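D-aminopeptidase (Burkholderia sp. LK4, PDB 5TZB) probably releases N-terminal beta-amino acids from peptides, as a beta-aminopeptidase of peptidase family S58 with an Ntn-hydrolase-like fold. Local coordinates at residues Arg48-Glu56 and Gly181-Met189; His192-Arg203 and Glu343-Leu353. All coordinates share one frame; numbering follows the deposited sequence.

Contact 1. Residues Arg48-Glu56 and Gly181-Met189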
loop_
_atom_site.group_PDB
_atom_site.type_symbol
_atom_site.label_atom_id
_atom_site.label_comp_id
_atom_site.label_asym_id
_atom_site.label_seq_id
_atom_site.Cartn_x
_atom_site.Cartn_y
_atom_site.Cartn_z
ATOM N N ARG C 48 -16.980 24.554 -1.310
ATOM C CA ARG C 48 -17.990 24.974 -2.274
ATOM C C ARG C 48 -18.310 23.827 -3.244
ATOM O O ARG C 48 -17.418 23.037 -3.587
ATOM C CB ARG C 48 -17.503 26.213 -3.055
ATOM C CG ARG C 48 -17.265 27.490 -2.214
ATOM C CD ARG C 48 -16.539 28.582 -3.016
ATOM N NE ARG C 48 -15.109 28.324 -3.199
ATOM C CZ ARG C 48 -14.430 28.615 -4.305
ATOM N NH1 ARG C 48 -15.063 29.120 -5.351
ATOM N NH2 ARG C 48 -13.129 28.362 -4.386
ATOM N N VAL C 49 -19.565 23.737 -3.682
ATOM C CA VAL C 49 -19.977 22.684 -4.613
ATOM C C VAL C 49 -20.776 23.253 -5.778
ATOM O O VAL C 49 -21.645 24.111 -5.584
ATOM C CB VAL C 49 -20.834 21.588 -3.911
ATOM C CG1 VAL C 49 -21.251 20.501 -4.910
ATOM C CG2 VAL C 49 -20.081 20.954 -2.786
ATOM N N GLY C 50 -20.489 22.781 -6.992
ATOM C CA GLY C 50 -21.244 23.202 -8.167
ATOM C C GLY C 50 -21.558 22.034 -9.089
ATOM O O GLY C 50 -20.751 21.130 -9.240
ATOM N N HIS C 51 -22.744 22.043 -9.690
ATOM C CA HIS C 51 -23.146 21.000 -10.628
ATOM C C HIS C 51 -23.289 21.593 -12.032
ATOM O O HIS C 51 -23.598 22.778 -12.185
ATOM C CB HIS C 51 -24.489 20.351 -10.248
ATOM C CG HIS C 51 -24.499 19.639 -8.927
ATOM N ND1 HIS C 51 -23.598 18.647 -8.601
ATOM C CD2 HIS C 51 -25.366 19.713 -7.888
ATOM C CE1 HIS C 51 -23.875 18.181 -7.395
ATOM N NE2 HIS C 51 -24.948 18.805 -6.944
ATOM N N CYS C 52 -23.042 20.774 -13.047
ATOM C CA CYS C 52 -23.526 21.052 -14.399
ATOM C C CYS C 52 -24.243 19.802 -14.883
ATOM O O CYS C 52 -23.647 18.733 -14.965
ATOM C CB CYS C 52 -22.407 21.445 -15.359
ATOM S SG CYS C 52 -22.997 21.683 -17.059
ATOM N N THR C 53 -25.535 19.938 -15.154
ATOM C CA THR C 53 -26.397 18.805 -15.473
ATOM C C THR C 53 -26.764 18.771 -16.954
ATOM O O THR C 53 -27.230 19.770 -17.503
ATOM C CB THR C 53 -27.678 18.846 -14.615
ATOM O OG1 THR C 53 -27.302 18.848 -13.233
ATOM C CG2 THR C 53 -28.585 17.636 -14.902
ATOM N N LEU C 54 -26.501 17.640 -17.607
ATOM C CA LEU C 54 -26.834 17.469 -19.019
ATOM C C LEU C 54 -27.982 16.496 -19.190
ATOM O O LEU C 54 -27.867 15.320 -18.847
ATOM C CB LEU C 54 -25.624 16.968 -19.802
ATOM C CG LEU C 54 -24.401 17.879 -19.724
ATOM C CD1 LEU C 54 -23.265 17.311 -20.563
ATOM C CD2 LEU C 54 -24.768 19.312 -20.142
ATOM N N ASN C 55 -29.092 16.972 -19.727
ATOM C CA ASN C 55 -30.201 16.085 -19.997
ATOM C C ASN C 55 -30.766 16.473 -21.363
ATOM O O ASN C 55 -31.317 17.563 -21.535
ATOM C CB ASN C 55 -31.244 16.190 -18.878
ATOM C CG ASN C 55 -32.494 15.361 -19.139
ATOM O OD1 ASN C 55 -32.700 14.815 -20.231
ATOM N ND2 ASN C 55 -33.348 15.273 -18.128
ATOM N N GLU C 56 -30.638 15.567 -22.330
ATOM C CA GLU C 56 -31.092 15.827 -23.687
ATOM C C GLU C 56 -31.572 14.522 -24.291
ATOM O O GLU C 56 -30.819 13.551 -24.360
ATOM C CB GLU C 56 -29.966 16.430 -24.539
ATOM C CG GLU C 56 -29.588 17.852 -24.158
ATOM C CD GLU C 56 -30.388 18.903 -24.899
ATOM O OE1 GLU C 56 -30.731 18.671 -26.080
ATOM O OE2 GLU C 56 -30.671 19.963 -24.295
ATOM N N GLY C 181 -29.295 13.829 -5.838
ATOM C CA GLY C 181 -29.964 12.949 -6.781
ATOM C C GLY C 181 -29.348 12.999 -8.170
ATOM O O GLY C 181 -28.118 13.093 -8.323
ATOM N N GLY C 182 -30.210 12.990 -9.181
ATOM C CA GLY C 182 -29.788 12.971 -10.573
ATOM C C GLY C 182 -29.341 14.313 -11.120
ATOM O O GLY C 182 -29.941 14.829 -12.064
ATOM N N VAL C 183 -28.275 14.859 -10.541
ATOM C CA VAL C 183 -27.719 16.139 -10.959
ATOM C C VAL C 183 -26.214 16.064 -11.141
ATOM O O VAL C 183 -25.559 15.182 -10.576
ATOM C CB VAL C 183 -28.019 17.255 -9.928
ATOM C CG1 VAL C 183 -29.513 17.528 -9.836
ATOM C CG2 VAL C 183 -27.465 16.871 -8.573
ATOM N N GLY C 184 -25.664 16.987 -11.926
ATOM C CA GLY C 184 -24.219 17.059 -12.105
ATOM C C GLY C 184 -23.665 15.720 -12.531
ATOM O O GLY C 184 -24.187 15.088 -13.450
ATOM N N GLY C 185 -22.649 15.250 -11.817
ATOM C CA GLY C 185 -22.061 13.968 -12.140
ATOM C C GLY C 185 -22.996 12.800 -11.853
ATOM O O GLY C 185 -22.822 11.717 -12.403
ATOM N N GLY C 186 -24.000 13.007 -11.004
ATOM C CA GLY C 186 -24.884 11.912 -10.633
ATOM C C GLY C 186 -26.111 11.755 -11.515
ATOM O O GLY C 186 -26.935 10.866 -11.294
ATOM N N THR C 187 -26.200 12.588 -12.544
ATOM C CA THR C 187 -27.388 12.671 -13.388
ATOM C C THR C 187 -27.890 11.320 -13.905
ATOM O O THR C 187 -29.077 11.018 -13.787
ATOM C CB THR C 187 -27.136 13.623 -14.576
ATOM O OG1 THR C 187 -26.890 14.943 -14.066
ATOM C CG2 THR C 187 -28.342 13.679 -15.496
ATOM N N GLY C 188 -27.005 10.494 -14.451
ATOM C CA GLY C 188 -27.454 9.236 -15.018
ATOM C C GLY C 188 -27.167 8.001 -14.187
ATOM O O GLY C 188 -27.193 6.883 -14.708
ATOM N N MET C 189 -26.938 8.186 -12.889
ATOM C CA MET C 189 -26.509 7.088 -12.033
ATOM C C MET C 189 -27.656 6.295 -11.392
ATOM O O MET C 189 -28.785 6.773 -11.248
ATOM C CB MET C 189 -25.572 7.624 -10.947
ATOM C CG MET C 189 -24.332 8.310 -11.523
ATOM S SD MET C 189 -23.469 7.239 -12.702
ATOM C CE MET C 189 -22.350 8.411 -13.474
#

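Contact 2. Residues His192-Arg203 and Glu343-Leu353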
loop_
_atom_site.group_PDB
_atom_site.type_symbol
_atom_site.label_atom_id
_atom_site.label_comp_id
_atom_site.label_asym_id
_atom_site.label_seq_id
_atom_site.Cartn_x
_atom_site.Cartn_y
_atom_site.Cartn_z
ATOM N N HIS C 192 -28.539 0.752 -5.905
ATOM C CA HIS C 192 -29.405 -0.321 -5.422
ATOM C C HIS C 192 -30.609 -0.555 -6.345
ATOM O O HIS C 192 -31.726 -0.824 -5.891
ATOM C CB HIS C 192 -29.851 -0.041 -3.983
ATOM C CG HIS C 192 -28.757 -0.259 -2.979
ATOM N ND1 HIS C 192 -28.321 -1.519 -2.625
ATOM C CD2 HIS C 192 -28.012 0.613 -2.257
ATOM C CE1 HIS C 192 -27.355 -1.412 -1.725
ATOM N NE2 HIS C 192 -27.155 -0.129 -1.480
ATOM N N GLU C 193 -30.353 -0.423 -7.648
ATOM C CA GLU C 193 -31.348 -0.649 -8.688
ATOM C C GLU C 193 -32.536 0.306 -8.544
ATOM O O GLU C 193 -33.642 0.014 -8.998
ATOM C CB GLU C 193 -31.793 -2.114 -8.676
ATOM C CG GLU C 193 -30.609 -3.055 -8.802
ATOM C CD GLU C 193 -30.998 -4.520 -8.808
ATOM O OE1 GLU C 193 -30.477 -5.287 -7.960
ATOM O OE2 GLU C 193 -31.794 -4.905 -9.679
ATOM N N PHE C 194 -32.290 1.426 -7.868
ATOM C CA PHE C 194 -33.153 2.601 -7.916
ATOM C C PHE C 194 -32.353 3.743 -8.518
ATOM O O PHE C 194 -31.156 3.588 -8.773
ATOM C CB PHE C 194 -33.629 3.013 -6.529
ATOM C CG PHE C 194 -34.574 2.053 -5.894
ATOM C CD1 PHE C 194 -35.874 1.916 -6.366
ATOM C CD2 PHE C 194 -34.177 1.311 -4.788
ATOM C CE1 PHE C 194 -36.762 1.029 -5.762
ATOM C CE2 PHE C 194 -35.058 0.428 -4.174
ATOM C CZ PHE C 194 -36.354 0.286 -4.663
ATOM N N LYS C 195 -32.971 4.911 -8.674
ATOM C CA LYS C 195 -32.225 6.083 -9.147
ATOM C C LYS C 195 -31.155 6.494 -8.149
ATOM O O LYS C 195 -31.422 6.624 -6.950
ATOM C CB LYS C 195 -33.162 7.268 -9.404
ATOM C CG LYS C 195 -32.446 8.495 -9.980
ATOM C CD LYS C 195 -31.914 8.218 -11.383
ATOM C CE LYS C 195 -31.089 9.388 -11.929
ATOM N NZ LYS C 195 -29.734 9.474 -11.310
ATOM N N GLY C 196 -29.937 6.713 -8.643
ATOM C CA GLY C 196 -28.839 7.100 -7.783
ATOM C C GLY C 196 -28.345 8.508 -8.048
ATOM O O GLY C 196 -29.095 9.354 -8.545
ATOM N N GLY C 197 -27.083 8.764 -7.705
ATOM C CA GLY C 197 -26.478 10.057 -7.965
ATOM C C GLY C 197 -25.872 10.746 -6.757
ATOM O O GLY C 197 -25.271 10.119 -5.888
ATOM N N ILE C 198 -26.038 12.061 -6.707
ATOM C CA ILE C 198 -25.358 12.884 -5.710
ATOM C C ILE C 198 -26.044 12.830 -4.352
ATOM O O ILE C 198 -27.267 12.961 -4.265
ATOM C CB ILE C 198 -25.275 14.355 -6.187
ATOM C CG1 ILE C 198 -24.491 14.436 -7.497
ATOM C CG2 ILE C 198 -24.625 15.236 -5.137
ATOM C CD1 ILE C 198 -23.013 13.912 -7.393
ATOM N N GLY C 199 -25.250 12.641 -3.298
ATOM C CA GLY C 199 -25.746 12.697 -1.931
ATOM C C GLY C 199 -24.736 13.385 -1.029
ATOM O O GLY C 199 -23.528 13.332 -1.279
ATOM N N THR C 200 -25.214 14.050 0.018
ATOM C CA THR C 200 -24.302 14.759 0.915
ATOM C C THR C 200 -24.840 14.800 2.347
ATOM O O THR C 200 -26.041 14.676 2.568
ATOM C CB THR C 200 -24.045 16.192 0.403
ATOM O OG1 THR C 200 -22.974 16.785 1.136
ATOM C CG2 THR C 200 -25.296 17.062 0.552
ATOM N N ALA C 201 -23.942 14.951 3.313
ATOM C CA ALA C 201 -24.316 15.032 4.726
ATOM C C ALA C 201 -23.125 15.520 5.545
ATOM O O ALA C 201 -21.996 15.556 5.052
ATOM C CB ALA C 201 -24.794 13.675 5.257
ATOM N N SER C 202 -23.387 15.895 6.792
ATOM C CA SER C 202 -22.335 16.328 7.694
ATOM C C SER C 202 -22.627 15.985 9.144
ATOM O O SER C 202 -23.771 15.677 9.517
ATOM C CB SER C 202 -22.113 17.837 7.562
ATOM O OG SER C 202 -23.221 18.541 8.090
ATOM N N ARG C 203 -21.580 16.054 9.958
ATOM C CA ARG C 203 -21.687 15.876 11.401
ATOM C C ARG C 203 -20.810 16.911 12.094
ATOM O O ARG C 203 -19.702 17.218 11.628
ATOM C CB ARG C 203 -21.251 14.467 11.810
ATOM C CG ARG C 203 -22.148 13.350 11.320
ATOM C CD ARG C 203 -23.480 13.330 12.043
ATOM N NE ARG C 203 -24.297 12.168 11.684
ATOM C CZ ARG C 203 -25.128 12.128 10.646
ATOM N NH1 ARG C 203 -25.260 13.188 9.856
ATOM N NH2 ARG C 203 -25.840 11.028 10.398
ATOM N N GLU C 343 -20.801 8.017 9.624
ATOM C CA GLU C 343 -22.210 8.437 9.606
ATOM C C GLU C 343 -22.537 9.347 8.424
ATOM O O GLU C 343 -23.613 9.217 7.809
ATOM C CB GLU C 343 -22.587 9.169 10.905
ATOM C CG GLU C 343 -22.698 8.273 12.132
ATOM C CD GLU C 343 -23.347 8.956 13.332
ATOM O OE1 GLU C 343 -23.862 10.099 13.211
ATOM O OE2 GLU C 343 -23.337 8.330 14.412
ATOM N N ALA C 344 -21.630 10.289 8.140
ATOM C CA ALA C 344 -21.849 11.265 7.077
ATOM C C ALA C 344 -21.976 10.568 5.728
ATOM O O ALA C 344 -22.847 10.904 4.925
ATOM C CB ALA C 344 -20.721 12.269 7.045
ATOM N N VAL C 345 -21.106 9.588 5.492
ATOM C CA VAL C 345 -21.139 8.806 4.261
ATOM C C VAL C 345 -22.413 7.966 4.172
ATOM O O VAL C 345 -23.062 7.919 3.117
ATOM C CB VAL C 345 -19.906 7.890 4.153
ATOM C CG1 VAL C 345 -20.072 6.890 3.002
ATOM C CG2 VAL C 345 -18.662 8.732 3.981
ATOM N N GLU C 346 -22.776 7.311 5.274
ATOM C CA GLU C 346 -23.987 6.502 5.288
ATOM C C GLU C 346 -25.208 7.365 4.927
ATOM O O GLU C 346 -26.000 6.990 4.062
ATOM C CB GLU C 346 -24.186 5.831 6.657
ATOM C CG GLU C 346 -25.364 4.850 6.726
ATOM C CD GLU C 346 -25.526 4.219 8.107
ATOM O OE1 GLU C 346 -24.656 4.448 8.966
ATOM O OE2 GLU C 346 -26.532 3.516 8.344
ATOM N N GLU C 347 -25.357 8.519 5.574
ATOM C CA GLU C 347 -26.532 9.360 5.309
ATOM C C GLU C 347 -26.491 9.995 3.919
ATOM O O GLU C 347 -27.536 10.185 3.281
ATOM C CB GLU C 347 -26.687 10.458 6.362
ATOM C CG GLU C 347 -27.991 11.243 6.188
ATOM C CD GLU C 347 -28.273 12.214 7.322
ATOM O OE1 GLU C 347 -27.537 12.191 8.326
ATOM O OE2 GLU C 347 -29.258 12.976 7.213
ATOM N N ALA C 348 -25.286 10.304 3.452
ATOM C CA ALA C 348 -25.122 10.908 2.137
ATOM C C ALA C 348 -25.664 9.967 1.068
ATOM O O ALA C 348 -26.380 10.394 0.165
ATOM C CB ALA C 348 -23.659 11.221 1.874
ATOM N N ILE C 349 -25.347 8.681 1.206
ATOM C CA ILE C 349 -25.823 7.674 0.262
ATOM C C ILE C 349 -27.348 7.562 0.315
ATOM O O ILE C 349 -28.010 7.567 -0.727
ATOM C CB ILE C 349 -25.183 6.291 0.538
ATOM C CG1 ILE C 349 -23.671 6.348 0.278
ATOM C CG2 ILE C 349 -25.833 5.222 -0.342
ATOM C CD1 ILE C 349 -22.895 5.169 0.842
ATOM N N VAL C 350 -27.918 7.470 1.513
ATOM C CA VAL C 350 -29.377 7.362 1.614
ATOM C C VAL C 350 -30.031 8.647 1.081
ATOM O O VAL C 350 -31.081 8.592 0.430
ATOM C CB VAL C 350 -29.840 7.065 3.057
ATOM C CG1 VAL C 350 -31.357 6.880 3.106
ATOM C CG2 VAL C 350 -29.159 5.802 3.581
ATOM N N ASN C 351 -29.391 9.796 1.311
ATOM C CA ASN C 351 -29.902 11.057 0.756
ATOM C C ASN C 351 -29.948 11.033 -0.775
ATOM O O ASN C 351 -30.856 11.587 -1.377
ATOM C CB ASN C 351 -29.063 12.249 1.231
ATOM C CG ASN C 351 -29.527 12.804 2.573
ATOM O OD1 ASN C 351 -30.642 12.534 3.024
ATOM N ND2 ASN C 351 -28.692 13.629 3.188
ATOM N N ALA C 352 -28.957 10.403 -1.404
ATOM C CA ALA C 352 -28.940 10.292 -2.864
ATOM C C ALA C 352 -30.158 9.525 -3.364
ATOM O O ALA C 352 -30.793 9.912 -4.342
ATOM C CB ALA C 352 -27.649 9.603 -3.345
ATOM N N LEU C 353 -30.469 8.431 -2.687
ATOM C CA LEU C 353 -31.611 7.602 -3.029
ATOM C C LEU C 353 -32.924 8.359 -2.842
ATOM O O LEU C 353 -33.828 8.276 -3.672
ATOM C CB LEU C 353 -31.601 6.339 -2.173
ATOM C CG LEU C 353 -30.495 5.365 -2.573
ATOM C CD1 LEU C 353 -30.288 4.326 -1.475
ATOM C CD2 LEU C 353 -30.889 4.683 -3.870
HETATM O O HOH W 1 -34.023 6.734 -5.882
#

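Contact 1. Residues Arg48-Glu56 and Gly181-Met189
His51 and Thr53, two residues apart on strand 48-56, reach the glycine-rich loop 181-189 in different ways, one through a ring face and the other through a hydroxyl. Methyl CG2 of Val183 sits over one face of the His51 imidazole, 3.7 Å from its centroid and displaced toward the rim, where it lies 3.6 Å from NE2; this is a CH-pi contact. Both ring nitrogens are engaged by other residues, ND1 with Thr68 OG1 and NE2 with Ala179 O, which fixes the rotation of the plane that the methyl rests on. With OG1 anti to its carbonyl carbon (chi1 -57°), Thr53 presents the hydroxyl to Gly184 N, which donates to OG1 over 2.8 Å in an essentially straight bond (179°). The methyl of Thr53 turns instead to Thr187, its CG2 lying 3.3 Å from Thr187 OG1. That second hydroxyl is spent inside the loop, Thr187 OG1 donating to Gly184 O at 2.8 Å. Gly184 CA also approaches Cys52 O (3.4 Å) in a CA-H...O contact, so Gly184 is held at both N-H and carbonyl by threonine hydroxyls, one from each segment, with Val183 packed on the imidazole beside it.

Contact 2. Residues His192-Arg203 and Glu343-Leu353
A helix laid on the face of a beta sheet is the element here, with Gly199, Thr200 and Ala201 of strand 197-203 against Ala344, Ala348 and Ala352 of helix 343-353. The two axes run at 140° to one another and come within 5.6 Å, a separation that small residues make possible. Gly199 CA meets Ala348 O at 3.2 Å in a CA-H...O contact, Ala348 CB lies on Thr200 CA, and the methyl CB of Ala352 lies beside the strand backbone. Ala201 aims its CB at the helix backbone, 3.4 Å from Ala344 O. The Asn351 amide donates through ND2 to Thr200 O (2.9 Å), the acceptor lying in the amide plane and the donor nearly in line with the C=O bond; OD1 of Asn351 is taken by Thr23.

At the far end Arg203, bent at chi2, folds its guanidinium back over the first turn of the helix segment. Arg203 NE donates at 2.6 Å to Glu343 OE1, which receives it on its anti lone pair, away from OE2, while NH1 and NH2 both hold Glu347 OE1, each at 2.9 Å. The two carboxylate planes stand 69° and 63° from the guanidinium, yet both oxygens lie at its edge. Arg24 also binds Glu347 OE1, so positive charge probably stabilises this buried carboxylate. Close helix-on-sheet layering of this kind is typical of the alpha-beta-beta-alpha sandwich of Ntn-hydrolase-like enzymes.

In the fold
Contacts 1 and 2 follow one another along the chain, with centres about 14 Å apart, and they are joined directly through the backbone. Gly181 N probably donates to Ile198 O at 2.7 Å, and Gly196 N to Met189 O at 2.8 Å, so both ends of segment 181-189 are tied to residues 196-198. Lys195 NZ reaches back into the same loop, 3.0 Å from Thr187 O. Ile198, turned away from helix 343-353, touches His51 and Val183 of contact 1. The strand thus has the helix on one side and contact 1 on the other. Together the two contacts tie strand 48-56, at the margin of its sheet, to the second sheet and its helix.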